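Local coordinates for protein nuclear hormone receptor HR38 (Drosophila melanogaster, PDB 1PDU) that mediates an atypical ecdysteroid signalling pathway as an orphan nuclear receptor, probably by regulating transcription, at residues T27-P30 against S31-D34; Q86-S89 against L90-F93; L173-K176 against I177-S180; F220-K223 against L224-L227. All blocks are in the same frame, centred on the assembly; numbering follows the deposited sequence.

Contact 1: T27-P30 against S31-D34; sequences TPDP and SCLD
Asp29 and Ser31 meet through their side chains at the start of a tight turn, in the surface loop that leads from helix 15-25 to helix 45-67. The Ser31 hydroxyl gives its proton to the carboxylate, OG to Asp29 OD2 at 2.8 Å, reaching the oxygen on its anti side and somewhat out of the carboxylate plane. Both residues turn their first side-chain bond in between backbone N and carbonyl carbon (chi1 48° for Asp29, 56° for Ser31), which brings the two groups together on one flank of the turn. The backbone closes the turn itself: Cys32 N donates to Asp29 O at 2.8 Å. This is a beta turn with Pro30 and Ser31 at its corners. A second turn overlaps it, in which Leu33 N makes a weak bond of 3.4 Å to Pro30 O. Leu33 then lays CG over that same Pro30 O and carries CD2 to Pro28 CB, 3.8 Å away, the apolar side-chain contact of the turn. Beyond the turn, Pro28 O takes a hydrogen bond from Arg100, and the backbone of Asp34 pairs with Gly113 and Val115. The aspartate thus serves the turn twice, once through its carbonyl and once through its carboxylate. With Pro30 restricting the first corner, a short exposed piece of chain gains a defined shape from polar bonds more than from burial.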
ATOM      1  N   THR A  27       8.071   7.561  -3.084  1.00 39.68           N
ATOM      2  CA  THR A  27       8.308   6.358  -3.879  1.00 41.31           C
ATOM      3  C   THR A  27       9.792   6.347  -4.226  1.00 43.14           C
ATOM      4  O   THR A  27      10.275   7.217  -4.952  1.00 43.65           O
ATOM      5  CB  THR A  27       7.481   6.364  -5.180  1.00 40.59           C
ATOM      6  OG1 THR A  27       6.088   6.384  -4.855  1.00 43.71           O
ATOM      7  CG2 THR A  27       7.764   5.115  -6.007  1.00 41.18           C
ATOM      8  N   PRO A  28      10.538   5.360  -3.713  1.00 44.41           N
ATOM      9  CA  PRO A  28      11.974   5.285  -3.996  1.00 45.58           C
ATOM     10  C   PRO A  28      12.269   5.484  -5.471  1.00 47.40           C
ATOM     11  O   PRO A  28      11.605   4.886  -6.323  1.00 47.25           O
ATOM     12  CB  PRO A  28      12.349   3.878  -3.542  1.00 45.04           C
ATOM     13  CG  PRO A  28      11.346   3.574  -2.488  1.00 45.29           C
ATOM     14  CD  PRO A  28      10.070   4.130  -3.052  1.00 44.15           C
ATOM     15  N   ASP A  29      13.240   6.335  -5.782  1.00 49.40           N
ATOM     16  CA  ASP A  29      13.614   6.529  -7.174  1.00 52.25           C
ATOM     17  C   ASP A  29      14.723   5.519  -7.453  1.00 52.43           C
ATOM     18  O   ASP A  29      15.537   5.220  -6.582  1.00 50.64           O
ATOM     19  CB  ASP A  29      14.089   7.966  -7.442  1.00 55.38           C
ATOM     20  CG  ASP A  29      15.112   8.452  -6.429  1.00 59.26           C
ATOM     21  OD1 ASP A  29      14.761   8.547  -5.225  1.00 61.38           O
ATOM     22  OD2 ASP A  29      16.261   8.744  -6.839  1.00 59.75           O
ATOM     23  N   PRO A  30      14.755   4.970  -8.674  1.00 53.79           N
ATOM     24  CA  PRO A  30      15.739   3.977  -9.115  1.00 54.82           C
ATOM     25  C   PRO A  30      17.174   4.200  -8.650  1.00 55.85           C
ATOM     26  O   PRO A  30      17.838   3.273  -8.184  1.00 56.38           O
ATOM     27  CB  PRO A  30      15.617   4.029 -10.630  1.00 54.87           C
ATOM     28  CG  PRO A  30      14.160   4.305 -10.824  1.00 55.35           C
ATOM     29  CD  PRO A  30      13.891   5.382  -9.796  1.00 54.28           C
ATOM     30  N   SER A  31      17.653   5.429  -8.765  1.00 56.59           N
ATOM     31  CA  SER A  31      19.022   5.729  -8.380  1.00 57.54           C
ATOM     32  C   SER A  31      19.330   5.595  -6.895  1.00 57.18           C
ATOM     33  O   SER A  31      20.499   5.537  -6.518  1.00 58.43           O
ATOM     34  CB  SER A  31      19.399   7.136  -8.856  1.00 58.32           C
ATOM     35  OG  SER A  31      18.499   8.101  -8.347  1.00 59.99           O
ATOM     36  N   CYS A  32      18.304   5.534  -6.051  1.00 56.27           N
ATOM     37  CA  CYS A  32      18.539   5.432  -4.612  1.00 55.32           C
ATOM     38  C   CYS A  32      18.063   4.138  -3.948  1.00 52.77           C
ATOM     39  O   CYS A  32      17.925   4.087  -2.723  1.00 52.91           O
ATOM     40  CB  CYS A  32      17.906   6.628  -3.899  1.00 57.70           C
ATOM     41  SG  CYS A  32      18.457   8.236  -4.533  1.00 64.94           S
ATOM     42  N   LEU A  33      17.817   3.098  -4.741  1.00 48.97           N
ATOM     43  CA  LEU A  33      17.367   1.817  -4.190  1.00 45.39           C
ATOM     44  C   LEU A  33      18.448   1.198  -3.310  1.00 43.70           C
ATOM     45  O   LEU A  33      19.633   1.438  -3.527  1.00 42.68           O
ATOM     46  CB  LEU A  33      17.022   0.839  -5.315  1.00 43.09           C
ATOM     47  CG  LEU A  33      15.898   1.247  -6.268  1.00 42.70           C
ATOM     48  CD1 LEU A  33      15.664   0.124  -7.272  1.00 41.23           C
ATOM     49  CD2 LEU A  33      14.629   1.542  -5.480  1.00 40.61           C
ATOM     50  N   ASP A  34      18.043   0.415  -2.310  1.00 42.27           N
ATOM     51  CA  ASP A  34      19.007  -0.246  -1.430  1.00 41.39           C
ATOM     52  C   ASP A  34      19.146  -1.710  -1.838  1.00 40.12           C
ATOM     53  O   ASP A  34      18.182  -2.473  -1.769  1.00 39.83           O
ATOM     54  CB  ASP A  34      18.567  -0.170   0.030  1.00 43.16           C
ATOM     55  CG  ASP A  34      19.522  -0.895   0.957  1.00 45.40           C
ATOM     56  OD1 ASP A  34      20.747  -0.842   0.706  1.00 48.71           O
ATOM     57  OD2 ASP A  34      19.060  -1.517   1.935  1.00 46.25           O
TER

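Contact 2: Q86-S89 against L90-F93; sequences QSAS and LELF
Ala88 and Leu92 pack one turn apart on the buried face of helix 78-100, a central helix of the nuclear receptor ligand-binding fold, at a point where the helix kinks. On the tight side, Leu92 N reaches Ala88 O at 2.7 Å in a nearly straight bond, and the leucine branch folds back over the same carbonyl, with CG 3.3 Å from Ala88 O. Its torsion puts CG beside the backbone N (chi1 -69°), which carries CD1 toward the methyl of Ala88. One residue on, Phe93 N bonds to Ser89 O, while the phenyl ring leads away to Leu56 and Ser59 of helix 45-67. The loose side lies across the helix from this packing. There water replaces the usual helix bonds from Leu90 N to Gln86 O and from Glu91 N to Ser87 O. Water 1 takes the proton of Leu90 N and gives one of its own to Gln86 O; water 2 does the same between Glu91 N and Ser87 O. Both amides and both carbonyls of the opened turn thus find a partner in water. Glu91 sends an extended chain past this spot, and its carboxylate forms salt bridges with Arg161 and Arg209, joining the helix to a loop and to helix 204-225. Water 2 sits 2.8 Å from Ser87 O and 3.0 Å from Glu91 N.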
ATOM      1  N   GLN A  86      -3.422   2.836  10.850  1.00 35.85           N
ATOM      2  CA  GLN A  86      -3.194   1.477  11.304  1.00 37.41           C
ATOM      3  C   GLN A  86      -4.061   0.512  10.508  1.00 36.44           C
ATOM      4  O   GLN A  86      -3.614  -0.577  10.144  1.00 36.41           O
ATOM      5  CB  GLN A  86      -3.494   1.374  12.807  1.00 39.70           C
ATOM      6  CG  GLN A  86      -2.567   2.234  13.657  1.00 44.20           C
ATOM      7  CD  GLN A  86      -2.891   2.198  15.145  1.00 47.41           C
ATOM      8  OE1 GLN A  86      -3.851   1.539  15.565  1.00 48.58           O
ATOM      9  NE2 GLN A  86      -2.097   2.900  15.947  1.00 47.97           N
ATOM     10  N   SER A  87      -5.287   0.927  10.216  1.00 34.98           N
ATOM     11  CA  SER A  87      -6.227   0.092   9.468  1.00 34.93           C
ATOM     12  C   SER A  87      -5.893  -0.136   7.993  1.00 33.08           C
ATOM     13  O   SER A  87      -6.366  -1.104   7.403  1.00 32.42           O
ATOM     14  CB  SER A  87      -7.642   0.677   9.558  1.00 35.63           C
ATOM     15  OG  SER A  87      -8.139   0.608  10.886  1.00 39.51           O
ATOM     16  N   ALA A  88      -5.079   0.734   7.401  1.00 30.52           N
ATOM     17  CA  ALA A  88      -4.748   0.597   5.987  1.00 31.31           C
ATOM     18  C   ALA A  88      -3.272   0.372   5.682  1.00 30.99           C
ATOM     19  O   ALA A  88      -2.899   0.152   4.519  1.00 31.53           O
ATOM     20  CB  ALA A  88      -5.235   1.833   5.221  1.00 30.71           C
ATOM     21  N   SER A  89      -2.438   0.414   6.710  1.00 29.16           N
ATOM     22  CA  SER A  89      -1.014   0.266   6.491  1.00 28.93           C
ATOM     23  C   SER A  89      -0.654  -0.960   5.663  1.00 28.57           C
ATOM     24  O   SER A  89       0.119  -0.853   4.714  1.00 27.39           O
ATOM     25  CB  SER A  89      -0.268   0.272   7.828  1.00 28.17           C
ATOM     26  OG  SER A  89      -0.779  -0.705   8.709  1.00 33.29           O
ATOM     27  N   LEU A  90      -1.213  -2.119   6.001  1.00 29.19           N
ATOM     28  CA  LEU A  90      -0.911  -3.324   5.237  1.00 28.75           C
ATOM     29  C   LEU A  90      -1.431  -3.189   3.809  1.00 27.67           C
ATOM     30  O   LEU A  90      -0.762  -3.587   2.862  1.00 29.01           O
ATOM     31  CB  LEU A  90      -1.515  -4.570   5.900  1.00 28.00           C
ATOM     32  CG  LEU A  90      -1.116  -5.884   5.220  1.00 29.86           C
ATOM     33  CD1 LEU A  90       0.405  -6.029   5.269  1.00 26.93           C
ATOM     34  CD2 LEU A  90      -1.801  -7.081   5.907  1.00 28.30           C
ATOM     35  N   GLU A  91      -2.618  -2.617   3.645  1.00 28.26           N
ATOM     36  CA  GLU A  91      -3.178  -2.447   2.307  1.00 29.60           C
ATOM     37  C   GLU A  91      -2.315  -1.514   1.463  1.00 28.18           C
ATOM     38  O   GLU A  91      -2.032  -1.800   0.307  1.00 26.14           O
ATOM     39  CB  GLU A  91      -4.608  -1.918   2.384  1.00 29.79           C
ATOM     40  CG  GLU A  91      -5.572  -2.914   2.994  1.00 32.72           C
ATOM     41  CD  GLU A  91      -6.961  -2.347   3.164  1.00 34.80           C
ATOM     42  OE1 GLU A  91      -7.714  -2.280   2.169  1.00 38.43           O
ATOM     43  OE2 GLU A  91      -7.298  -1.954   4.296  1.00 37.41           O
ATOM     44  N   LEU A  92      -1.903  -0.394   2.046  1.00 28.18           N
ATOM     45  CA  LEU A  92      -1.060   0.554   1.329  1.00 27.73           C
ATOM     46  C   LEU A  92       0.237  -0.138   0.942  1.00 27.06           C
ATOM     47  O   LEU A  92       0.741   0.024  -0.171  1.00 26.49           O
ATOM     48  CB  LEU A  92      -0.774   1.767   2.211  1.00 28.43           C
ATOM     49  CG  LEU A  92      -2.038   2.598   2.430  1.00 30.07           C
ATOM     50  CD1 LEU A  92      -1.853   3.643   3.527  1.00 30.94           C
ATOM     51  CD2 LEU A  92      -2.384   3.255   1.104  1.00 31.71           C
ATOM     52  N   PHE A  93       0.765  -0.926   1.870  1.00 26.02           N
ATOM     53  CA  PHE A  93       1.992  -1.648   1.628  1.00 26.83           C
ATOM     54  C   PHE A  93       1.811  -2.586   0.427  1.00 26.48           C
ATOM     55  O   PHE A  93       2.625  -2.597  -0.495  1.00 26.69           O
ATOM     56  CB  PHE A  93       2.376  -2.446   2.878  1.00 26.42           C
ATOM     57  CG  PHE A  93       3.635  -3.260   2.715  1.00 27.79           C
ATOM     58  CD1 PHE A  93       4.875  -2.637   2.609  1.00 27.26           C
ATOM     59  CD2 PHE A  93       3.575  -4.650   2.646  1.00 26.61           C
ATOM     60  CE1 PHE A  93       6.046  -3.388   2.436  1.00 27.86           C
ATOM     61  CE2 PHE A  93       4.737  -5.412   2.470  1.00 28.99           C
ATOM     62  CZ  PHE A  93       5.976  -4.781   2.363  1.00 27.91           C
TER
HETATM   63  O   HOH W   1      -2.974  -2.714   8.343  1.00 29.94           O
HETATM   64  O   HOH W   2      -4.538  -2.546   5.937  1.00 28.76           O

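Contact 3: L173-K176 against I177-S180; sequences LQMK and IIGS
Helix 167-187 of the ligand-binding domain runs regularly here, every amide from Ile177 to Ser180 bonding to the carbonyl four residues back. Leu173 and Ile177 cross obliquely, with Leu173 CG 4.1 Å from Ile177 CD1. The isoleucine is the buried member of the pair: CG1 lies beside its backbone N (chi1 -55°), so that branch folds back along the helix and comes within 3.1 Å of Leu173 O, and the side chain packs against Ala154 and Leu155 of helix 146-157 and against Leu19 of helix 15-25. Farther round, Met175 bends at chi2 and chi3, bringing its terminal methyl back alongside Ile178. The two run side by side, and Met175 CE stands only 3.4 Å from Ile178 CD1, closer than carbons usually approach. Gln174 reaches across to the neighbouring helix end, where NE2 donates to the carbonyl of Ile158, just past helix 146-157. Lys176 and Ser180, whose side chains both touch Leu15 of helix 15-25, are joined through the backbone and through water. Lys176 O accepts Ser180 N at 3.0 Å and also takes a proton from water 3 at 2.6 Å; the water in turn is hydrogen-bonded to Ser180 OG. The carbonyl of Lys176 is thus shared between the helix bond to Ser180 N and a water that leads on to the serine hydroxyl.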
ATOM      1  N   LEU A 173     -13.714  14.017   3.029  1.00 43.55           N
ATOM      2  CA  LEU A 173     -12.397  14.021   2.406  1.00 40.94           C
ATOM      3  C   LEU A 173     -12.398  12.926   1.341  1.00 40.20           C
ATOM      4  O   LEU A 173     -11.882  13.114   0.242  1.00 38.99           O
ATOM      5  CB  LEU A 173     -11.307  13.745   3.445  1.00 38.51           C
ATOM      6  CG  LEU A 173      -9.874  13.742   2.907  1.00 38.38           C
ATOM      7  CD1 LEU A 173      -9.583  15.033   2.142  1.00 37.46           C
ATOM      8  CD2 LEU A 173      -8.912  13.580   4.070  1.00 37.46           C
ATOM      9  N   GLN A 174     -12.994  11.783   1.665  1.00 40.13           N
ATOM     10  CA  GLN A 174     -13.059  10.696   0.706  1.00 40.69           C
ATOM     11  C   GLN A 174     -13.775  11.175  -0.558  1.00 41.67           C
ATOM     12  O   GLN A 174     -13.314  10.928  -1.673  1.00 42.12           O
ATOM     13  CB  GLN A 174     -13.802   9.490   1.288  1.00 40.01           C
ATOM     14  CG  GLN A 174     -13.953   8.367   0.274  1.00 40.53           C
ATOM     15  CD  GLN A 174     -14.615   7.126   0.830  1.00 41.93           C
ATOM     16  OE1 GLN A 174     -15.639   6.679   0.317  1.00 43.41           O
ATOM     17  NE2 GLN A 174     -14.026   6.551   1.872  1.00 42.04           N
ATOM     18  N   MET A 175     -14.899  11.862  -0.381  1.00 42.57           N
ATOM     19  CA  MET A 175     -15.655  12.359  -1.521  1.00 43.52           C
ATOM     20  C   MET A 175     -14.823  13.331  -2.339  1.00 42.54           C
ATOM     21  O   MET A 175     -14.907  13.338  -3.566  1.00 42.33           O
ATOM     22  CB  MET A 175     -16.961  13.027  -1.065  1.00 46.54           C
ATOM     23  CG  MET A 175     -18.109  12.046  -0.787  1.00 49.74           C
ATOM     24  SD  MET A 175     -18.483  10.953  -2.226  1.00 55.88           S
ATOM     25  CE  MET A 175     -17.821   9.360  -1.631  1.00 53.53           C
ATOM     26  N   LYS A 176     -14.009  14.146  -1.673  1.00 41.95           N
ATOM     27  CA  LYS A 176     -13.170  15.092  -2.402  1.00 41.22           C
ATOM     28  C   LYS A 176     -12.154  14.343  -3.244  1.00 39.81           C
ATOM     29  O   LYS A 176     -11.904  14.704  -4.398  1.00 39.07           O
ATOM     30  CB  LYS A 176     -12.434  16.041  -1.453  1.00 43.39           C
ATOM     31  CG  LYS A 176     -13.227  17.272  -1.073  1.00 46.40           C
ATOM     32  CD  LYS A 176     -12.370  18.295  -0.342  1.00 49.12           C
ATOM     33  CE  LYS A 176     -13.182  19.552  -0.042  1.00 51.66           C
ATOM     34  NZ  LYS A 176     -12.383  20.654   0.585  1.00 53.84           N
ATOM     35  N   ILE A 177     -11.570  13.296  -2.669  1.00 38.01           N
ATOM     36  CA  ILE A 177     -10.581  12.515  -3.386  1.00 36.35           C
ATOM     37  C   ILE A 177     -11.255  11.799  -4.544  1.00 35.20           C
ATOM     38  O   ILE A 177     -10.692  11.723  -5.633  1.00 35.38           O
ATOM     39  CB  ILE A 177      -9.890  11.498  -2.457  1.00 37.31           C
ATOM     40  CG1 ILE A 177      -9.306  12.228  -1.246  1.00 37.36           C
ATOM     41  CG2 ILE A 177      -8.754  10.789  -3.204  1.00 36.85           C
ATOM     42  CD1 ILE A 177      -8.826  11.290  -0.158  1.00 38.52           C
ATOM     43  N   ILE A 178     -12.459  11.283  -4.315  1.00 35.18           N
ATOM     44  CA  ILE A 178     -13.203  10.605  -5.375  1.00 35.86           C
ATOM     45  C   ILE A 178     -13.499  11.603  -6.488  1.00 36.56           C
ATOM     46  O   ILE A 178     -13.331  11.301  -7.672  1.00 36.92           O
ATOM     47  CB  ILE A 178     -14.549  10.016  -4.863  1.00 35.69           C
ATOM     48  CG1 ILE A 178     -14.304   8.649  -4.216  1.00 35.92           C
ATOM     49  CG2 ILE A 178     -15.541   9.870  -6.018  1.00 35.41           C
ATOM     50  CD1 ILE A 178     -15.566   7.922  -3.807  1.00 37.46           C
ATOM     51  N   GLY A 179     -13.933  12.798  -6.101  1.00 37.12           N
ATOM     52  CA  GLY A 179     -14.223  13.826  -7.081  1.00 37.36           C
ATOM     53  C   GLY A 179     -13.027  14.078  -7.979  1.00 37.54           C
ATOM     54  O   GLY A 179     -13.156  14.073  -9.200  1.00 38.17           O
ATOM     55  N   SER A 180     -11.858  14.291  -7.383  1.00 37.23           N
ATOM     56  CA  SER A 180     -10.663  14.545  -8.170  1.00 37.56           C
ATOM     57  C   SER A 180     -10.342  13.370  -9.077  1.00 37.29           C
ATOM     58  O   SER A 180      -9.912  13.561 -10.212  1.00 37.04           O
ATOM     59  CB  SER A 180      -9.468  14.846  -7.261  1.00 39.69           C
ATOM     60  OG  SER A 180      -9.544  16.162  -6.729  1.00 41.37           O
TER
HETATM   61  O   HOH W   3     -12.249  17.075  -5.349  1.00 44.11           O

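Contact 4: F220-K223 against L224-L227; sequences FYLK and LEDL
This is a contact at the C-terminal end of helix 204-225, far out on the domain surface, where the helix gives way to the loop before helix 232-236. Phe220 and Leu224 carry most of it. The leucine slants against the phenyl ring, placing CD1 3.4 Å from Phe220 CE2 and CD2 3.9 Å from Phe220 CZ, so both methyls approach the outer part of the ring from one side. The ring gets there because CG of Phe220 lies anti to its backbone N (chi1 -175°), swinging it along the helix toward the next turn. Alongside, Glu225 stretches its chain between Tyr221 and Leu222: its carboxylate lies near Tyr221 CE1, the two planes 49° apart, and OE2 comes to 3.9 Å from Leu222 CD2. Leu222 itself faces inward, onto Phe52 and Tyr53 of helix 45-67. Three backbone bonds continue the helix to its end, the last from Asp226 N to Leu222 O at 3.1 Å. Asp226 then takes positive phi (51°), a left-handed conformation that breaks the spiral. The Phe220-Leu224 pair therefore packs the exposed face of this helix end, while the backbone bonds run right up to the residue that turns the chain away.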
ATOM      1  N   PHE A 220      -0.029 -13.396  11.099  1.00 29.05           N
ATOM      2  CA  PHE A 220      -0.447 -13.966  12.367  1.00 30.28           C
ATOM      3  C   PHE A 220       0.275 -15.277  12.584  1.00 31.28           C
ATOM      4  O   PHE A 220       0.647 -15.615  13.704  1.00 31.50           O
ATOM      5  CB  PHE A 220      -1.942 -14.216  12.405  1.00 28.04           C
ATOM      6  CG  PHE A 220      -2.415 -14.692  13.732  1.00 29.52           C
ATOM      7  CD1 PHE A 220      -2.550 -13.800  14.791  1.00 29.24           C
ATOM      8  CD2 PHE A 220      -2.700 -16.038  13.944  1.00 28.68           C
ATOM      9  CE1 PHE A 220      -2.964 -14.235  16.043  1.00 28.04           C
ATOM     10  CE2 PHE A 220      -3.113 -16.481  15.189  1.00 28.73           C
ATOM     11  CZ  PHE A 220      -3.244 -15.572  16.242  1.00 28.67           C
ATOM     12  N   TYR A 221       0.469 -16.021  11.502  1.00 34.18           N
ATOM     13  CA  TYR A 221       1.183 -17.282  11.590  1.00 35.54           C
ATOM     14  C   TYR A 221       2.600 -17.018  12.103  1.00 36.31           C
ATOM     15  O   TYR A 221       3.060 -17.680  13.029  1.00 36.79           O
ATOM     16  CB  TYR A 221       1.239 -17.954  10.225  1.00 38.11           C
ATOM     17  CG  TYR A 221       2.178 -19.134  10.180  1.00 41.56           C
ATOM     18  CD1 TYR A 221       3.510 -18.976   9.795  1.00 43.30           C
ATOM     19  CD2 TYR A 221       1.744 -20.407  10.549  1.00 43.72           C
ATOM     20  CE1 TYR A 221       4.389 -20.054   9.774  1.00 46.02           C
ATOM     21  CE2 TYR A 221       2.615 -21.498  10.540  1.00 46.28           C
ATOM     22  CZ  TYR A 221       3.940 -21.315  10.148  1.00 47.60           C
ATOM     23  OH  TYR A 221       4.812 -22.389  10.129  1.00 49.71           O
ATOM     24  N   LEU A 222       3.285 -16.041  11.508  1.00 35.41           N
ATOM     25  CA  LEU A 222       4.643 -15.700  11.929  1.00 35.35           C
ATOM     26  C   LEU A 222       4.685 -15.274  13.391  1.00 34.84           C
ATOM     27  O   LEU A 222       5.627 -15.592  14.105  1.00 35.06           O
ATOM     28  CB  LEU A 222       5.209 -14.563  11.073  1.00 34.96           C
ATOM     29  CG  LEU A 222       5.326 -14.862   9.579  1.00 36.25           C
ATOM     30  CD1 LEU A 222       5.951 -13.652   8.872  1.00 37.30           C
ATOM     31  CD2 LEU A 222       6.171 -16.119   9.372  1.00 35.22           C
ATOM     32  N   LYS A 223       3.670 -14.537  13.826  1.00 34.45           N
ATOM     33  CA  LYS A 223       3.608 -14.067  15.199  1.00 36.07           C
ATOM     34  C   LYS A 223       3.541 -15.236  16.186  1.00 36.89           C
ATOM     35  O   LYS A 223       4.203 -15.217  17.220  1.00 36.64           O
ATOM     36  CB  LYS A 223       2.398 -13.151  15.376  1.00 37.99           C
ATOM     37  CG  LYS A 223       2.295 -12.495  16.740  1.00 39.89           C
ATOM     38  CD  LYS A 223       1.008 -11.674  16.840  1.00 43.08           C
ATOM     39  CE  LYS A 223       0.896 -10.986  18.187  1.00 43.24           C
ATOM     40  NZ  LYS A 223       1.077 -11.937  19.317  1.00 43.69           N
ATOM     41  N   LEU A 224       2.744 -16.252  15.867  1.00 36.69           N
ATOM     42  CA  LEU A 224       2.637 -17.413  16.735  1.00 39.36           C
ATOM     43  C   LEU A 224       3.935 -18.204  16.730  1.00 39.36           C
ATOM     44  O   LEU A 224       4.350 -18.717  17.759  1.00 39.94           O
ATOM     45  CB  LEU A 224       1.500 -18.331  16.287  1.00 40.89           C
ATOM     46  CG  LEU A 224       0.073 -17.819  16.448  1.00 41.99           C
ATOM     47  CD1 LEU A 224      -0.875 -18.910  15.993  1.00 43.02           C
ATOM     48  CD2 LEU A 224      -0.209 -17.446  17.903  1.00 42.34           C
ATOM     49  N   GLU A 225       4.565 -18.317  15.568  1.00 40.49           N
ATOM     50  CA  GLU A 225       5.822 -19.048  15.466  1.00 42.18           C
ATOM     51  C   GLU A 225       6.743 -18.414  16.509  1.00 40.66           C
ATOM     52  O   GLU A 225       7.503 -19.092  17.199  1.00 41.19           O
ATOM     53  CB  GLU A 225       6.405 -18.892  14.057  1.00 45.85           C
ATOM     54  CG  GLU A 225       7.160 -20.115  13.546  1.00 51.73           C
ATOM     55  CD  GLU A 225       7.805 -19.895  12.176  1.00 55.04           C
ATOM     56  OE1 GLU A 225       8.215 -20.899  11.545  1.00 56.89           O
ATOM     57  OE2 GLU A 225       7.909 -18.724  11.733  1.00 55.40           O
ATOM     58  N   ASP A 226       6.649 -17.097  16.612  1.00 38.78           N
ATOM     59  CA  ASP A 226       7.407 -16.323  17.577  1.00 38.27           C
ATOM     60  C   ASP A 226       8.928 -16.527  17.657  1.00 38.36           C
ATOM     61  O   ASP A 226       9.481 -16.726  18.747  1.00 36.80           O
ATOM     62  CB  ASP A 226       6.791 -16.520  18.958  1.00 37.64           C
ATOM     63  CG  ASP A 226       7.352 -15.562  19.973  1.00 38.00           C
ATOM     64  OD1 ASP A 226       7.547 -14.377  19.608  1.00 37.64           O
ATOM     65  OD2 ASP A 226       7.591 -15.986  21.123  1.00 36.13           O
ATOM     66  N   LEU A 227       9.598 -16.455  16.509  1.00 37.78           N
ATOM     67  CA  LEU A 227      11.046 -16.595  16.464  1.00 37.77           C
ATOM     68  C   LEU A 227      11.675 -15.267  16.885  1.00 37.98           C
ATOM     69  O   LEU A 227      12.797 -15.233  17.366  1.00 39.65           O
ATOM     70  CB  LEU A 227      11.507 -16.977  15.057  1.00 37.49           C
ATOM     71  CG  LEU A 227      10.937 -18.280  14.492  1.00 38.53           C
ATOM     72  CD1 LEU A 227      11.655 -18.649  13.196  1.00 37.16           C
ATOM     73  CD2 LEU A 227      11.086 -19.388  15.522  1.00 37.44           C
TER

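How the contacts relate
All four contacts are local, each lying within eight consecutive residues, so they follow one another along the chain without nesting or crossing. Contact 1 closes a tight turn in the loop between helix 15-25 and helix 45-67. Contact 2 comes next, in the middle of helix 78-100 and about 6 Å from the centre of the chain, with helices 45-67, 146-157 and 204-225 around it. Contact 3 lies on helix 167-187, against helices 15-25 and 146-157, and contact 4 ends helix 204-225 beside helix 45-67. Contacts 3 and 4 stand on opposite sides of the chain's centre, their own centres about 38 Å apart; contact 2 is about 19 Å from each, centre to centre.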